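Local coordinates for protein peroxiredoxin PRX1, mitochondrial (Saccharomyces cerevisiae, PDB 5YKJ) that probably reduces hydrogen peroxide and other peroxides in yeast mitochondria as a 1-Cys peroxiredoxin, its oxidised thiol being resolved through the glutathione and thioredoxin systems, at residues A8-A13 with I20-Y25; V32-P37 with V63-L68; Y108-A113 with K125-V130; V183-S188 with Y207-K212. One frame throughout, in Å; residues are numbered along the deposited sequence. Where two conformers were deposited one is given.

Interaction 1. Residues A8-A13 with I20-Y25; sequences APNFDA and INFYDY
Tyr23 OH donates to Ala8 O across 2.6 Å, with the oxygen lying at the edge of the phenol ring, and Asn10 OD1 takes two backbone N-H groups. Tyr23 N and Phe11 N reach that oxygen from opposite faces of the amide, both well out of its plane; the longer bond, from Tyr23 N, measures 3.1 Å. Asn10 ND2 gives a hydrogen to Asn21 OD1, the N-cap oxygen of helix 22-26, which also receives Asp24 N on an in-plane lone pair. Asn21 ND2 in turn donates almost straight (170°) to Asp12 OD1, 3.0 Å away, meeting it from above the carboxylate plane. Ala13 and Ile20 form the hydrogen-bonded pair of a short antiparallel hairpin, and Phe22 N binds Phe11 O. With its CG anti to the backbone N (chi1 -163°), Asn10 lays its amide flat on the Tyr23 ring, the planes 5° apart and Asn10 CB 3.5 Å from the ring centroid. Phe11 and Phe22 make an offset stack with centroids 4.6 Å apart, and Phe22 CB sits over the Phe11 face. The two asparagine amides thus have their orientation fixed by bonds at both ends, tying the start of helix 22-26 to residues 10-12.

Interaction 2. Residues V32-P37 with V63-L68; sequences VLFSHP and VKLIGL
Phe34 holds CG between its backbone N and carbonyl carbon (chi1 52°), a turn that swings the ring across onto the neighbouring strand, where one face lies over Ile66 O and Gly67 CA. This is the pairing of parallel strands 30-36 and 63-69 in the central sheet of the thioredoxin-like peroxiredoxin fold; helices 46-53 and 55-59 lie in the connection between them. Five backbone hydrogen bonds join the segments, from Val32 N to Lys64 O at one end to His36 N and Leu68 O, 2.8 Å apart, at the other. The short strand axes run 4.7 Å apart at closest approach and cross at -22°.

Leu33 and Ile66 share one face of the sheet and lie side by side, pointing the same way, with Leu33 CD1 3.7 Å from Ile66 CG2. On the face of Val32 and Phe34, Val32 CG2 meets Val63 CG1 at 3.8 Å, Val32 CB touches Leu65 CD2, and Leu65 CB comes to the edge of the Phe34 ring. Phe51 of helix 46-53 stacks with Phe34, while Ser35 OG on the Leu33 side bonds Ser129 O of strand 129-133. Gly67, with no side chain, brings its CA over the Phe34 ring, 3.7 Å from the centroid, in a CH-pi contact.

Interaction 3. Residues Y108-A113 with K125-V130; sequences YDMVDA and KTVRSV
Met110 fills the close-packed half of this contact, its thioether folded against the backbone that leads into strand 129-133. CG lies anti to the carbonyl carbon (chi1 -65°) and the chain runs straight on at chi2, bringing Met110 SD 3.7 Å from Ser129 N and Ser129 CB. Ser129 N points its hydrogen at the sulfur in a weak hydrogen bond. The bend at chi3 (-76°) then turns Met110 CE to Val127 CG1 at 4.2 Å, the two side chains crossing at about a right angle; Met110 CB and CG rest near Thr126 O. In the same buried part Val111 CG1 lies 3.7 Å from Val127 CG2. Outside the pair, Met110 also packs on Ser35 of strand 30-36. An alanine at this position is likely to open a gap between Val127 and Ser129 and deprive Ser129 N of its sulfur partner.

Helix 103-107 ends just before this in a Schellman motif: Asp109, with positive phi, lets Met110 N return to Ala105 O and Asp109 N to Phe106 O. On the other segment, Val127 is the centre of an inverse gamma turn; the loop after helix 103-107 thus packs against the turn that leads into strand 129-133 of the peroxiredoxin sheet.

Toward solvent the contact thins to Thr126, an exposed residue whose OG1 donates to Met110 O over 2.6 Å, almost in line with the carbonyl bond (174° at the oxygen).

Interaction 4. Residues V183-S188 with Y207-K212; sequences VIIPPS and YLRFTK
Val183 and Thr211 exchange both of their backbone hydrogen bonds, Val183 N to Thr211 O at 3.0 Å and Thr211 N to Val183 O at 2.9 Å, as the hydrogen-bonded pair of an antiparallel match. Ile185 N then gives its hydrogen to Arg209 O, nearly straight at 165°. Beyond that point the strands part and a water takes over. It donates to Ile185 O, 2.7 Å away, and weakly to Tyr207 O, and it accepts from Arg209 N and from Arg209 NE, so four bonds grip it. The bend of the arginine at chi3 (-65°) carries the guanidinium over Ile185, whose CG2 lies against one face, 3.7 Å from Arg209 NH2. Pro186 O sits at the guanidinium edge, and Arg209 NH1 bonds Val189 O and Asn191 OD1. Thr211 OG1 is satisfied by Gln200 O, while Thr211 CG2 packs on Ile185 CG1.

Ile184 lies alongside Phe210, pointing the same way, with Ile184 CG1 over the ring face at 3.6 Å from Phe210 CE1; Ile184 CD1 reaches on to Leu208 CD1. Putting a serine at Phe210 would probably leave Ile184 CG1 and Ile204 without the ring they rest on.

In the C-terminal domain, strand 208-211 runs between 183-184 and 202-205, with helix 191-198 packed on Ile185 and Thr211 and Ile204 of strand 202-205 against Phe210.

Interactions 1, 2 and 3 form one continuous body. Interaction 1 joins interaction 2 through Tyr25 OH, probably hydrogen-bonded to Leu65 O at 2.6 Å, and through Ile20 and Phe22 packing on Ile66. It meets interaction 3 at Tyr108, whose OH lies 2.8 Å from Pro9 O. Neighbouring strands 30-36 and 129-133 join interactions 2 and 3. Cys44, which is S-hydroxycysteine in this structure and probably the peroxidatic cysteine, as in the family, follows strand 30-36 and precedes helix 46-53, which packs on Phe34 and His36; Glu47 there salt-bridges Arg128. Interaction 4 stands apart, its nearest atoms about 18 Å from interaction 2, the side chain of Ile185 about 8 Å from a sodium ion.

Interaction 1. Residues A8-A13 with I20-Y25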
loop_
_atom_site.group_PDB
_atom_site.type_symbol
_atom_site.label_atom_id
_atom_site.label_comp_id
_atom_site.label_asym_id
_atom_site.label_seq_id
_atom_site.Cartn_x
_atom_site.Cartn_y
_atom_site.Cartn_z
ATOM N N ALA A 8 8.138 -3.981 8.141
ATOM C CA ALA A 8 6.747 -4.246 8.358
ATOM C C ALA A 8 6.664 -5.519 9.216
ATOM O O ALA A 8 7.079 -6.532 8.856
ATOM C CB ALA A 8 6.055 -4.499 7.044
ATOM N N PRO A 9 6.081 -5.387 10.403
ATOM C CA PRO A 9 6.016 -6.548 11.284
ATOM C C PRO A 9 5.178 -7.689 10.737
ATOM O O PRO A 9 4.177 -7.470 10.210
ATOM C CB PRO A 9 5.330 -6.035 12.552
ATOM C CG PRO A 9 5.030 -4.639 12.333
ATOM C CD PRO A 9 5.594 -4.178 11.053
ATOM N N ASN A 10 5.669 -8.903 10.911
ATOM C CA ASN A 10 4.937 -10.058 10.507
ATOM C C ASN A 10 3.856 -10.397 11.534
ATOM O O ASN A 10 3.936 -10.029 12.640
ATOM C CB ASN A 10 5.876 -11.243 10.343
ATOM C CG ASN A 10 5.256 -12.380 9.530
ATOM O OD1 ASN A 10 4.179 -12.265 9.041
ATOM N ND2 ASN A 10 5.974 -13.488 9.440
ATOM N N PHE A 11 2.859 -11.126 11.101
ATOM C CA PHE A 11 1.767 -11.497 11.952
ATOM C C PHE A 11 1.017 -12.672 11.371
ATOM O O PHE A 11 1.124 -12.921 10.269
ATOM C CB PHE A 11 0.790 -10.309 12.220
ATOM C CG PHE A 11 0.193 -9.689 10.989
ATOM C CD1 PHE A 11 -0.981 -10.171 10.461
ATOM C CD2 PHE A 11 0.766 -8.598 10.387
ATOM C CE1 PHE A 11 -1.519 -9.660 9.313
ATOM C CE2 PHE A 11 0.203 -8.061 9.264
ATOM C CZ PHE A 11 -0.948 -8.576 8.740
ATOM N N ASP A 12 0.236 -13.316 12.215
ATOM C CA ASP A 12 -0.665 -14.357 11.824
ATOM C C ASP A 12 -2.065 -13.794 12.027
ATOM O O ASP A 12 -2.295 -13.127 12.957
ATOM C CB ASP A 12 -0.521 -15.625 12.661
ATOM C CG ASP A 12 0.789 -16.339 12.424
ATOM O OD1 ASP A 12 1.172 -16.612 11.355
ATOM O OD2 ASP A 12 1.442 -16.629 13.391
ATOM N N ALA A 13 -2.966 -14.088 11.126
ATOM C CA ALA A 13 -4.312 -13.589 11.256
ATOM C C ALA A 13 -5.312 -14.455 10.540
ATOM O O ALA A 13 -4.980 -15.156 9.685
ATOM C CB ALA A 13 -4.409 -12.195 10.656
ATOM N N ILE A 20 -3.671 -16.800 7.601
ATOM C CA ILE A 20 -2.468 -16.474 6.907
ATOM C C ILE A 20 -1.355 -16.056 7.846
ATOM O O ILE A 20 -1.571 -15.746 8.956
ATOM C CB ILE A 20 -2.650 -15.361 5.867
ATOM C CG1 ILE A 20 -2.784 -14.004 6.522
ATOM C CG2 ILE A 20 -3.798 -15.672 4.963
ATOM C CD1 ILE A 20 -2.631 -12.853 5.547
ATOM N N ASN A 21 -0.159 -16.085 7.305
ATOM C CA ASN A 21 1.005 -15.526 7.922
ATOM C C ASN A 21 1.289 -14.405 6.895
ATOM O O ASN A 21 1.342 -14.665 5.777
ATOM C CB ASN A 21 2.146 -16.487 8.017
ATOM C CG ASN A 21 3.412 -15.810 8.453
ATOM O OD1 ASN A 21 4.202 -15.411 7.674
ATOM N ND2 ASN A 21 3.529 -15.642 9.715
ATOM N N PHE A 22 1.457 -13.173 7.340
ATOM C CA PHE A 22 1.622 -12.072 6.431
ATOM C C PHE A 22 2.789 -12.170 5.483
ATOM O O PHE A 22 2.642 -11.946 4.352
ATOM C CB PHE A 22 1.735 -10.803 7.295
ATOM C CG PHE A 22 1.727 -9.483 6.522
ATOM C CD1 PHE A 22 0.731 -9.190 5.650
ATOM C CD2 PHE A 22 2.692 -8.553 6.719
ATOM C CE1 PHE A 22 0.728 -8.040 4.955
ATOM C CE2 PHE A 22 2.683 -7.352 6.033
ATOM C CZ PHE A 22 1.678 -7.094 5.166
ATOM N N TYR A 23 3.948 -12.500 5.996
ATOM C CA TYR A 23 5.124 -12.623 5.161
ATOM C C TYR A 23 4.947 -13.728 4.097
ATOM O O TYR A 23 5.310 -13.563 2.987
ATOM C CB TYR A 23 6.398 -12.874 5.996
ATOM C CG TYR A 23 7.009 -11.674 6.687
ATOM C CD1 TYR A 23 6.308 -10.519 6.844
ATOM C CD2 TYR A 23 8.273 -11.731 7.168
ATOM C CE1 TYR A 23 6.854 -9.453 7.488
ATOM C CE2 TYR A 23 8.837 -10.689 7.809
ATOM C CZ TYR A 23 8.126 -9.526 7.949
ATOM O OH TYR A 23 8.702 -8.485 8.564
ATOM N N ASP A 24 4.372 -14.837 4.526
ATOM C CA ASP A 24 4.101 -15.945 3.639
ATOM C C ASP A 24 3.119 -15.537 2.567
ATOM O O ASP A 24 3.277 -15.917 1.437
ATOM C CB ASP A 24 3.528 -17.119 4.421
ATOM C CG ASP A 24 4.558 -17.868 5.214
ATOM O OD1 ASP A 24 5.716 -17.635 5.036
ATOM O OD2 ASP A 24 4.174 -18.664 6.030
ATOM N N TYR A 25 2.113 -14.768 2.934
ATOM C CA TYR A 25 1.166 -14.341 1.943
ATOM C C TYR A 25 1.841 -13.477 0.884
ATOM O O TYR A 25 1.606 -13.612 -0.271
ATOM C CB TYR A 25 -0.031 -13.542 2.578
ATOM C CG TYR A 25 -0.878 -12.781 1.555
ATOM C CD1 TYR A 25 -1.760 -13.435 0.762
ATOM C CD2 TYR A 25 -0.792 -11.420 1.419
ATOM C CE1 TYR A 25 -2.508 -12.785 -0.169
ATOM C CE2 TYR A 25 -1.545 -10.748 0.502
ATOM C CZ TYR A 25 -2.407 -11.424 -0.303
ATOM O OH TYR A 25 -3.156 -10.764 -1.235
#

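Interaction 2. Residues V32-P37 with V63-L68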
loop_
_atom_site.group_PDB
_atom_site.type_symbol
_atom_site.label_atom_id
_atom_site.label_comp_id
_atom_site.label_asym_id
_atom_site.label_seq_id
_atom_site.Cartn_x
_atom_site.Cartn_y
_atom_site.Cartn_z
ATOM N N VAL A 32 0.570 -3.978 -0.606
ATOM C CA VAL A 32 -0.184 -2.814 -0.212
ATOM C C VAL A 32 -1.164 -3.256 0.900
ATOM O O VAL A 32 -2.069 -3.990 0.651
ATOM C CB VAL A 32 -0.912 -2.132 -1.379
ATOM C CG1 VAL A 32 -1.739 -0.968 -0.883
ATOM C CG2 VAL A 32 0.047 -1.600 -2.391
ATOM N N LEU A 33 -0.908 -2.784 2.121
ATOM C CA LEU A 33 -1.773 -3.069 3.223
ATOM C C LEU A 33 -2.619 -1.798 3.476
ATOM O O LEU A 33 -2.075 -0.788 3.749
ATOM C CB LEU A 33 -0.989 -3.477 4.454
ATOM C CG LEU A 33 -1.641 -3.642 5.812
ATOM C CD1 LEU A 33 -2.614 -4.775 5.795
ATOM C CD2 LEU A 33 -0.595 -3.765 6.913
ATOM N N PHE A 34 -3.929 -1.913 3.337
ATOM C CA PHE A 34 -4.835 -0.820 3.510
ATOM C C PHE A 34 -5.847 -1.111 4.625
ATOM O O PHE A 34 -6.313 -2.153 4.752
ATOM C CB PHE A 34 -5.553 -0.422 2.212
ATOM C CG PHE A 34 -6.229 -1.557 1.482
ATOM C CD1 PHE A 34 -5.564 -2.260 0.580
ATOM C CD2 PHE A 34 -7.517 -1.890 1.723
ATOM C CE1 PHE A 34 -6.158 -3.259 -0.099
ATOM C CE2 PHE A 34 -8.137 -2.902 1.033
ATOM C CZ PHE A 34 -7.445 -3.592 0.144
ATOM N N SER A 35 -6.097 -0.074 5.408
ATOM C CA SER A 35 -6.859 -0.144 6.598
ATOM C C SER A 35 -8.199 0.584 6.628
ATOM O O SER A 35 -8.343 1.573 6.063
ATOM C CB SER A 35 -5.993 0.391 7.739
ATOM O OG SER A 35 -4.718 -0.131 7.641
ATOM N N HIS A 36 -9.137 -0.038 7.332
ATOM C CA HIS A 36 -10.476 0.461 7.521
ATOM C C HIS A 36 -10.934 0.304 8.960
ATOM O O HIS A 36 -10.706 -0.646 9.548
ATOM C CB HIS A 36 -11.439 -0.247 6.556
ATOM C CG HIS A 36 -11.015 -0.111 5.146
ATOM N ND1 HIS A 36 -11.332 0.968 4.378
ATOM C CD2 HIS A 36 -10.256 -0.904 4.371
ATOM C CE1 HIS A 36 -10.745 0.859 3.214
ATOM N NE2 HIS A 36 -10.102 -0.273 3.177
ATOM N N PRO A 37 -11.616 1.332 9.488
ATOM C CA PRO A 37 -12.099 1.256 10.860
ATOM C C PRO A 37 -13.228 0.229 11.096
ATOM O O PRO A 37 -13.323 -0.294 12.138
ATOM C CB PRO A 37 -12.569 2.687 11.177
ATOM C CG PRO A 37 -11.912 3.538 10.175
ATOM C CD PRO A 37 -11.765 2.703 8.959
ATOM N N VAL A 63 2.438 -6.910 -7.214
ATOM C CA VAL A 63 1.944 -6.358 -5.972
ATOM C C VAL A 63 0.701 -7.132 -5.484
ATOM O O VAL A 63 -0.199 -7.299 -6.203
ATOM C CB VAL A 63 1.539 -4.889 -6.127
ATOM C CG1 VAL A 63 1.053 -4.331 -4.812
ATOM C CG2 VAL A 63 2.688 -4.053 -6.649
ATOM N N LYS A 64 0.723 -7.556 -4.232
ATOM C CA LYS A 64 -0.378 -8.224 -3.604
ATOM C C LYS A 64 -1.076 -7.237 -2.658
ATOM O O LYS A 64 -0.453 -6.544 -1.935
ATOM C CB LYS A 64 0.096 -9.387 -2.782
ATOM C CG LYS A 64 0.592 -10.530 -3.616
ATOM C CD LYS A 64 0.829 -11.803 -2.857
ATOM C CE LYS A 64 1.380 -12.807 -3.826
ATOM N NZ LYS A 64 2.571 -13.511 -3.367
ATOM N N LEU A 65 -2.395 -7.224 -2.739
ATOM C CA LEU A 65 -3.234 -6.392 -1.935
ATOM C C LEU A 65 -3.710 -7.164 -0.720
ATOM O O LEU A 65 -3.831 -8.333 -0.726
ATOM C CB LEU A 65 -4.444 -5.891 -2.743
ATOM C CG LEU A 65 -4.150 -5.089 -3.986
ATOM C CD1 LEU A 65 -5.351 -4.983 -4.884
ATOM C CD2 LEU A 65 -3.769 -3.700 -3.576
ATOM N N ILE A 66 -3.915 -6.423 0.345
ATOM C CA ILE A 66 -4.467 -6.965 1.571
ATOM C C ILE A 66 -5.145 -5.856 2.384
ATOM O O ILE A 66 -4.593 -4.869 2.631
ATOM C CB ILE A 66 -3.460 -7.772 2.386
ATOM C CG1 ILE A 66 -4.145 -8.432 3.540
ATOM C CG2 ILE A 66 -2.302 -6.913 2.824
ATOM C CD1 ILE A 66 -3.393 -9.636 4.044
ATOM N N GLY A 67 -6.360 -6.127 2.734
ATOM C CA GLY A 67 -7.131 -5.196 3.436
ATOM C C GLY A 67 -7.233 -5.462 4.980
ATOM O O GLY A 67 -7.043 -6.583 5.357
ATOM N N LEU A 68 -7.361 -4.511 5.931
ATOM C CA LEU A 68 -7.534 -4.757 7.295
ATOM C C LEU A 68 -8.722 -3.905 7.646
ATOM O O LEU A 68 -8.844 -2.812 7.328
ATOM C CB LEU A 68 -6.291 -4.279 8.069
ATOM C CG LEU A 68 -6.311 -4.365 9.582
ATOM C CD1 LEU A 68 -4.912 -4.246 10.109
ATOM C CD2 LEU A 68 -7.113 -3.213 10.153
#

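Interaction 3. Residues Y108-A113 with K125-V130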
loop_
_atom_site.group_PDB
_atom_site.type_symbol
_atom_site.label_atom_id
_atom_site.label_comp_id
_atom_site.label_asym_id
_atom_site.label_seq_id
_atom_site.Cartn_x
_atom_site.Cartn_y
_atom_site.Cartn_z
ATOM N N TYR A 108 0.514 -2.226 14.073
ATOM C CA TYR A 108 0.862 -1.285 13.027
ATOM C C TYR A 108 0.779 0.191 13.418
ATOM O O TYR A 108 0.804 1.019 12.601
ATOM C CB TYR A 108 0.158 -1.620 11.684
ATOM C CG TYR A 108 0.911 -2.641 10.877
ATOM C CD1 TYR A 108 0.894 -3.958 11.234
ATOM C CD2 TYR A 108 1.654 -2.263 9.778
ATOM C CE1 TYR A 108 1.624 -4.892 10.533
ATOM C CE2 TYR A 108 2.384 -3.183 9.077
ATOM C CZ TYR A 108 2.355 -4.494 9.447
ATOM O OH TYR A 108 3.067 -5.368 8.744
ATOM N N ASP A 109 0.665 0.389 14.722
ATOM C CA ASP A 109 0.668 1.696 15.356
ATOM C C ASP A 109 -0.502 2.635 15.054
ATOM O O ASP A 109 -0.400 3.797 15.264
ATOM C CB ASP A 109 1.994 2.418 15.089
ATOM C CG ASP A 109 3.171 1.829 15.866
ATOM O OD1 ASP A 109 3.010 1.278 16.902
ATOM O OD2 ASP A 109 4.282 1.960 15.413
ATOM N N MET A 110 -1.586 2.068 14.582
ATOM C CA MET A 110 -2.751 2.858 14.286
ATOM C C MET A 110 -3.662 3.147 15.475
ATOM O O MET A 110 -4.463 4.025 15.399
ATOM C CB MET A 110 -3.536 2.264 13.154
ATOM C CG MET A 110 -2.736 2.314 11.912
ATOM S SD MET A 110 -3.641 1.596 10.474
ATOM C CE MET A 110 -3.520 -0.195 10.748
ATOM N N VAL A 111 -3.499 2.394 16.558
ATOM C CA VAL A 111 -4.241 2.589 17.788
ATOM C C VAL A 111 -3.254 2.376 18.952
ATOM O O VAL A 111 -2.276 1.761 18.775
ATOM C CB VAL A 111 -5.452 1.688 17.965
ATOM C CG1 VAL A 111 -6.510 2.022 16.955
ATOM C CG2 VAL A 111 -5.078 0.220 17.881
ATOM N N ASP A 112 -3.569 2.904 20.113
ATOM C CA ASP A 112 -2.743 2.786 21.292
ATOM C C ASP A 112 -3.127 1.697 22.264
ATOM O O ASP A 112 -2.530 1.576 23.293
ATOM C CB ASP A 112 -2.652 4.110 22.010
ATOM C CG ASP A 112 -1.973 5.163 21.188
ATOM O OD1 ASP A 112 -0.852 4.961 20.753
ATOM O OD2 ASP A 112 -2.587 6.131 20.956
ATOM N N ALA A 113 -4.111 0.917 21.916
ATOM C CA ALA A 113 -4.505 -0.213 22.732
ATOM C C ALA A 113 -5.081 -1.330 21.878
ATOM O O ALA A 113 -5.659 -1.083 20.914
ATOM C CB ALA A 113 -5.549 0.209 23.744
ATOM N N LYS A 125 -10.954 5.742 14.391
ATOM C CA LYS A 125 -10.871 6.648 13.274
ATOM C C LYS A 125 -9.495 6.691 12.669
ATOM O O LYS A 125 -9.372 7.066 11.563
ATOM C CB LYS A 125 -11.265 8.066 13.693
ATOM C CG LYS A 125 -12.731 8.191 14.003
ATOM C CD LYS A 125 -13.115 9.573 14.481
ATOM C CE LYS A 125 -12.469 9.944 15.801
ATOM N NZ LYS A 125 -13.268 10.810 16.748
ATOM N N THR A 126 -8.507 6.329 13.449
ATOM C CA THR A 126 -7.125 6.340 12.975
ATOM C C THR A 126 -6.692 5.076 12.231
ATOM O O THR A 126 -5.616 5.009 11.744
ATOM C CB THR A 126 -6.142 6.636 14.126
ATOM O OG1 THR A 126 -6.429 5.774 15.199
ATOM C CG2 THR A 126 -6.311 8.018 14.634
ATOM N N VAL A 127 -7.585 4.105 12.160
ATOM C CA VAL A 127 -7.259 2.843 11.473
ATOM C C VAL A 127 -7.532 3.035 9.994
ATOM O O VAL A 127 -8.441 2.560 9.452
ATOM C CB VAL A 127 -8.042 1.690 12.050
ATOM C CG1 VAL A 127 -7.614 0.398 11.374
ATOM C CG2 VAL A 127 -7.737 1.593 13.528
ATOM N N ARG A 128 -6.679 3.838 9.418
ATOM C CA ARG A 128 -6.839 4.281 8.065
ATOM C C ARG A 128 -5.570 4.406 7.234
ATOM O O ARG A 128 -5.591 4.998 6.215
ATOM C CB ARG A 128 -7.503 5.671 8.082
ATOM C CG ARG A 128 -9.006 5.671 8.162
ATOM C CD ARG A 128 -9.630 5.114 6.900
ATOM N NE ARG A 128 -9.601 6.056 5.798
ATOM C CZ ARG A 128 -9.988 5.787 4.561
ATOM N NH1 ARG A 128 -10.456 4.616 4.254
ATOM N NH2 ARG A 128 -9.930 6.703 3.632
ATOM N N SER A 129 -4.500 3.862 7.740
ATOM C CA SER A 129 -3.255 3.947 7.022
ATOM C C SER A 129 -3.121 2.949 5.898
ATOM O O SER A 129 -3.673 1.936 5.924
ATOM C CB SER A 129 -2.060 3.836 7.972
ATOM O OG SER A 129 -2.099 4.819 8.945
ATOM N N VAL A 130 -2.343 3.350 4.915
ATOM C CA VAL A 130 -1.989 2.506 3.802
ATOM C C VAL A 130 -0.461 2.386 3.822
ATOM O O VAL A 130 0.197 3.331 3.883
ATOM C CB VAL A 130 -2.438 3.046 2.419
ATOM C CG1 VAL A 130 -1.987 2.121 1.285
ATOM C CG2 VAL A 130 -3.941 3.122 2.362
#

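Interaction 4. Residues V183-S188 with Y207-K212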
loop_
_atom_site.group_PDB
_atom_site.type_symbol
_atom_site.label_atom_id
_atom_site.label_comp_id
_atom_site.label_asym_id
_atom_site.label_seq_id
_atom_site.Cartn_x
_atom_site.Cartn_y
_atom_site.Cartn_z
ATOM N N VAL A 183 13.628 11.178 -15.455
ATOM C CA VAL A 183 13.991 10.901 -14.089
ATOM C C VAL A 183 15.254 11.665 -13.681
ATOM O O VAL A 183 15.900 12.267 -14.471
ATOM C CB VAL A 183 14.166 9.401 -13.839
ATOM C CG1 VAL A 183 12.861 8.645 -14.004
ATOM C CG2 VAL A 183 15.210 8.792 -14.751
ATOM N N ILE A 184 15.552 11.591 -12.403
ATOM C CA ILE A 184 16.664 12.290 -11.823
ATOM C C ILE A 184 17.772 11.375 -11.309
ATOM O O ILE A 184 17.507 10.384 -10.753
ATOM C CB ILE A 184 16.177 13.207 -10.693
ATOM C CG1 ILE A 184 15.263 14.285 -11.205
ATOM C CG2 ILE A 184 17.332 13.858 -9.970
ATOM C CD1 ILE A 184 14.299 14.807 -10.169
ATOM N N ILE A 185 19.014 11.757 -11.543
ATOM C CA ILE A 185 20.124 10.976 -11.113
ATOM C C ILE A 185 20.385 11.320 -9.668
ATOM O O ILE A 185 20.466 12.406 -9.348
ATOM C CB ILE A 185 21.354 11.235 -12.031
ATOM C CG1 ILE A 185 21.001 10.888 -13.455
ATOM C CG2 ILE A 185 22.543 10.401 -11.593
ATOM C CD1 ILE A 185 22.045 11.312 -14.475
ATOM N N PRO A 186 20.496 10.304 -8.816
ATOM C CA PRO A 186 20.734 10.561 -7.416
ATOM C C PRO A 186 22.084 11.267 -7.225
ATOM O O PRO A 186 23.030 11.052 -7.861
ATOM C CB PRO A 186 20.761 9.159 -6.779
ATOM C CG PRO A 186 20.079 8.285 -7.710
ATOM C CD PRO A 186 20.395 8.863 -9.069
ATOM N N PRO A 187 22.078 12.167 -6.247
ATOM C CA PRO A 187 23.267 12.951 -5.944
ATOM C C PRO A 187 24.453 12.125 -5.505
ATOM O O PRO A 187 25.549 12.566 -5.638
ATOM C CB PRO A 187 22.843 13.932 -4.882
ATOM C CG PRO A 187 21.476 13.641 -4.548
ATOM C CD PRO A 187 20.926 12.586 -5.448
ATOM N N SER A 188 24.215 10.934 -5.023
ATOM C CA SER A 188 25.295 10.071 -4.598
ATOM C C SER A 188 26.099 9.661 -5.823
ATOM O O SER A 188 27.185 9.186 -5.689
ATOM C CB SER A 188 24.786 8.860 -3.856
ATOM O OG SER A 188 23.949 8.128 -4.671
ATOM N N TYR A 207 23.200 19.283 -8.417
ATOM C CA TYR A 207 22.448 18.264 -7.712
ATOM C C TYR A 207 21.151 17.834 -8.415
ATOM O O TYR A 207 20.525 16.913 -7.997
ATOM C CB TYR A 207 22.121 18.735 -6.279
ATOM C CG TYR A 207 21.358 20.030 -6.221
ATOM C CD1 TYR A 207 22.006 21.220 -6.175
ATOM C CD2 TYR A 207 19.991 20.038 -6.239
ATOM C CE1 TYR A 207 21.335 22.406 -6.098
ATOM C CE2 TYR A 207 19.309 21.211 -6.201
ATOM C CZ TYR A 207 19.974 22.388 -6.126
ATOM O OH TYR A 207 19.297 23.547 -6.084
ATOM N N LEU A 208 20.799 18.557 -9.470
ATOM C CA LEU A 208 19.592 18.296 -10.189
ATOM C C LEU A 208 19.874 18.053 -11.665
ATOM O O LEU A 208 19.976 18.942 -12.427
ATOM C CB LEU A 208 18.617 19.456 -10.033
ATOM C CG LEU A 208 17.262 19.310 -10.689
ATOM C CD1 LEU A 208 16.437 18.181 -10.108
ATOM C CD2 LEU A 208 16.487 20.603 -10.566
ATOM N N ARG A 209 19.987 16.769 -11.981
ATOM C CA ARG A 209 20.267 16.274 -13.316
ATOM C C ARG A 209 19.207 15.312 -13.829
ATOM O O ARG A 209 19.055 14.289 -13.298
ATOM C CB ARG A 209 21.633 15.595 -13.342
ATOM C CG ARG A 209 22.754 16.456 -12.783
ATOM C CD ARG A 209 23.931 15.627 -12.297
ATOM N NE ARG A 209 23.584 14.798 -11.169
ATOM C CZ ARG A 209 24.343 13.890 -10.601
ATOM N NH1 ARG A 209 25.569 13.633 -11.011
ATOM N NH2 ARG A 209 23.869 13.200 -9.594
ATOM N N PHE A 210 18.547 15.695 -14.903
ATOM C CA PHE A 210 17.530 14.867 -15.535
ATOM C C PHE A 210 18.095 13.975 -16.660
ATOM O O PHE A 210 18.899 14.385 -17.398
ATOM C CB PHE A 210 16.384 15.699 -16.097
ATOM C CG PHE A 210 15.525 16.352 -15.056
ATOM C CD1 PHE A 210 14.421 15.727 -14.587
ATOM C CD2 PHE A 210 15.801 17.604 -14.598
ATOM C CE1 PHE A 210 13.619 16.311 -13.669
ATOM C CE2 PHE A 210 15.022 18.188 -13.642
ATOM C CZ PHE A 210 13.923 17.548 -13.192
ATOM N N THR A 211 17.581 12.771 -16.738
ATOM C CA THR A 211 18.009 11.844 -17.761
ATOM C C THR A 211 16.791 11.116 -18.226
ATOM O O THR A 211 15.827 11.052 -17.539
ATOM C CB THR A 211 19.098 10.909 -17.262
ATOM O OG1 THR A 211 19.621 10.179 -18.339
ATOM C CG2 THR A 211 18.553 9.937 -16.226
ATOM N N LYS A 212 16.850 10.584 -19.420
ATOM C CA LYS A 212 15.711 9.893 -19.974
ATOM C C LYS A 212 15.442 8.567 -19.348
ATOM O O LYS A 212 16.281 7.937 -18.816
ATOM C CB LYS A 212 15.823 9.730 -21.484
ATOM C CG LYS A 212 15.536 10.958 -22.313
ATOM C CD LYS A 212 14.065 11.163 -22.603
ATOM C CE LYS A 212 13.420 9.983 -23.303
ATOM N NZ LYS A 212 11.993 10.226 -23.578
HETATM O O HOH W 1 20.834 15.059 -9.882
#